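PDB 3BXP: putative lipase/esterase from Lactobacillus plantarum WCFS1, which is a putative carboxylesterase of the alpha/beta-hydrolase superfamily that probably hydrolyses carboxylic ester bonds, its natural substrate not being established. Local coordinates for residues His14-Thr19 with Val69-Gln74. Residues are numbered along the deposited sequence; the frame is centred on the assembly and turned at random. Where two conformers were deposited one is given.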
loop_
_atom_site.group_PDB
_atom_site.type_symbol
_atom_site.label_atom_id
_atom_site.label_comp_id
_atom_site.label_asym_id
_atom_site.label_seq_id
_atom_site.Cartn_x
_atom_site.Cartn_y
_atom_site.Cartn_z
ATOM N N HIS B 14 27.276 -24.534 6.788
ATOM C CA HIS B 14 26.846 -23.416 7.658
ATOM C C HIS B 14 25.584 -23.849 8.372
ATOM O O HIS B 14 24.463 -23.641 7.874
ATOM C CB HIS B 14 26.563 -22.160 6.837
ATOM C CG HIS B 14 27.810 -21.439 6.397
ATOM N ND1 HIS B 14 28.623 -21.913 5.403
ATOM C CD2 HIS B 14 28.354 -20.278 6.819
ATOM C CE1 HIS B 14 29.662 -21.104 5.260
ATOM N NE2 HIS B 14 29.505 -20.076 6.087
ATOM N N PRO B 15 25.744 -24.480 9.544
ATOM C CA PRO B 15 24.602 -24.959 10.325
ATOM C C PRO B 15 23.716 -23.838 10.770
ATOM O O PRO B 15 24.177 -22.699 10.876
ATOM C CB PRO B 15 25.262 -25.590 11.547
ATOM C CG PRO B 15 26.600 -25.965 11.079
ATOM C CD PRO B 15 27.027 -24.895 10.148
ATOM N N PHE B 16 22.450 -24.153 11.009
ATOM C CA PHE B 16 21.455 -23.157 11.383
ATOM C C PHE B 16 20.326 -23.798 12.142
ATOM O O PHE B 16 20.040 -24.989 11.965
ATOM C CB PHE B 16 20.877 -22.443 10.168
ATOM C CG PHE B 16 20.203 -23.359 9.180
ATOM C CD1 PHE B 16 20.959 -24.122 8.302
ATOM C CD2 PHE B 16 18.807 -23.439 9.106
ATOM C CE1 PHE B 16 20.361 -24.961 7.397
ATOM C CE2 PHE B 16 18.218 -24.292 8.186
ATOM C CZ PHE B 16 18.973 -25.032 7.332
ATOM N N GLN B 17 19.677 -23.012 12.986
ATOM C CA GLN B 17 18.594 -23.529 13.798
ATOM C C GLN B 17 17.212 -23.112 13.354
ATOM O O GLN B 17 16.925 -21.960 13.014
ATOM C CB GLN B 17 18.811 -23.189 15.255
ATOM C CG GLN B 17 19.959 -24.011 15.844
ATOM C CD GLN B 17 20.329 -23.536 17.208
ATOM O OE1 GLN B 17 20.163 -22.360 17.516
ATOM N NE2 GLN B 17 20.837 -24.442 18.043
ATOM N N ILE B 18 16.338 -24.100 13.413
ATOM C CA ILE B 18 14.950 -23.890 13.080
ATOM C C ILE B 18 14.101 -24.408 14.237
ATOM O O ILE B 18 14.518 -25.306 14.988
ATOM C CB ILE B 18 14.569 -24.646 11.801
ATOM C CG1 ILE B 18 14.544 -26.161 12.080
ATOM C CG2 ILE B 18 15.473 -24.218 10.625
ATOM C CD1 ILE B 18 13.921 -26.991 10.911
ATOM N N THR B 19 12.912 -23.856 14.380
ATOM C CA THR B 19 11.859 -24.449 15.227
ATOM C C THR B 19 10.637 -24.641 14.350
ATOM O O THR B 19 10.136 -23.687 13.729
ATOM C CB THR B 19 11.515 -23.542 16.415
ATOM O OG1 THR B 19 12.681 -23.387 17.227
ATOM C CG2 THR B 19 10.385 -24.126 17.290
ATOM N N VAL B 69 7.235 -22.483 10.596
ATOM C CA VAL B 69 8.648 -22.842 10.907
ATOM C C VAL B 69 9.395 -21.532 11.000
ATOM O O VAL B 69 9.247 -20.677 10.123
ATOM C CB VAL B 69 9.301 -23.742 9.806
ATOM C CG1 VAL B 69 10.876 -23.906 9.987
ATOM C CG2 VAL B 69 8.617 -25.155 9.729
ATOM N N VAL B 70 10.181 -21.354 12.056
ATOM C CA VAL B 70 11.051 -20.178 12.167
ATOM C C VAL B 70 12.451 -20.585 11.821
ATOM O O VAL B 70 12.934 -21.586 12.340
ATOM C CB VAL B 70 10.973 -19.556 13.591
ATOM C CG1 VAL B 70 11.956 -18.359 13.683
ATOM C CG2 VAL B 70 9.494 -19.120 13.919
ATOM N N LEU B 71 13.044 -19.843 10.875
ATOM C CA LEU B 71 14.356 -20.093 10.273
ATOM C C LEU B 71 15.332 -19.034 10.759
ATOM O O LEU B 71 15.218 -17.881 10.404
ATOM C CB LEU B 71 14.278 -20.069 8.757
ATOM C CG LEU B 71 15.694 -19.974 8.105
ATOM C CD1 LEU B 71 16.668 -21.080 8.500
ATOM C CD2 LEU B 71 15.453 -19.868 6.578
ATOM N N ASN B 72 16.249 -19.431 11.634
ATOM C CA ASN B 72 17.277 -18.551 12.123
ATOM C C ASN B 72 18.475 -18.540 11.180
ATOM O O ASN B 72 19.404 -19.231 11.386
ATOM C CB ASN B 72 17.675 -18.994 13.531
ATOM C CG ASN B 72 16.778 -18.405 14.651
ATOM O OD1 ASN B 72 15.785 -17.709 14.427
ATOM N ND2 ASN B 72 17.193 -18.651 15.883
ATOM N N TYR B 73 18.372 -17.752 10.134
ATOM C CA TYR B 73 19.320 -17.739 8.999
ATOM C C TYR B 73 20.663 -17.136 9.447
ATOM O O TYR B 73 20.782 -16.445 10.468
ATOM C CB TYR B 73 18.687 -16.998 7.795
ATOM C CG TYR B 73 18.272 -15.621 8.222
ATOM C CD1 TYR B 73 19.216 -14.618 8.329
ATOM C CD2 TYR B 73 16.948 -15.327 8.588
ATOM C CE1 TYR B 73 18.888 -13.333 8.788
ATOM C CE2 TYR B 73 16.604 -14.047 9.073
ATOM C CZ TYR B 73 17.572 -13.066 9.178
ATOM O OH TYR B 73 17.232 -11.820 9.690
ATOM N N GLN B 74 21.679 -17.375 8.633
ATOM C CA GLN B 74 23.023 -16.881 8.900
ATOM C C GLN B 74 23.073 -15.405 9.255
ATOM O O GLN B 74 22.574 -14.540 8.514
ATOM C CB GLN B 74 23.854 -17.102 7.640
ATOM C CG GLN B 74 25.287 -16.879 7.785
ATOM C CD GLN B 74 25.904 -17.815 8.772
ATOM O OE1 GLN B 74 25.819 -19.025 8.616
ATOM N NE2 GLN B 74 26.536 -17.270 9.804
HETATM O O HOH W 1 26.316 -21.236 10.030
HETATM O O HOH W 2 20.963 -20.405 13.331
HETATM O O HOH W 3 19.482 -19.589 16.890
#
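Ile18 faces Leu71 in a non-hydrogen-bonded pair where strands 16-19 and 69-72 run antiparallel, their N-to-C directions 164° apart. Thr19 and Val70 bond in both directions, Val70 N to Thr19 O at 2.9 Å and Thr19 N to Val70 O at 3.1 Å, and Asn72 N gives one further bond to Gln17 O, coming in nearly end-on to that carbonyl. Past this point the backbones separate and waters bridge them: one molecule accepts from Gln17 N and donates to Asn72 O, 2.8 Å away, while a second donates to both Pro15 O and Gln74 OE1. The bend of Gln74 at chi2 (62°) brings OE1 into contact with the edge of the His14 ring, 3.4 Å from CD2, with amide and ring planes almost perpendicular, while ND1 of His14 bonds to Ala12 O and its ring stacks on Trp85. On the face toward helix 85-99, Leu71 CD1 meets both Phe16 and Ile18, obliquely against Phe16 CD2 at 3.2 Å and looser against Ile18 CG2 at 4.0 Å. The chemistry is thus two-sided: apolar side chains pack against helix 85-99, and on the face of Gln17 and Asn72 a third water joins OE1 to ND2 where the second and third strands of the alpha/beta-hydrolase sheet part.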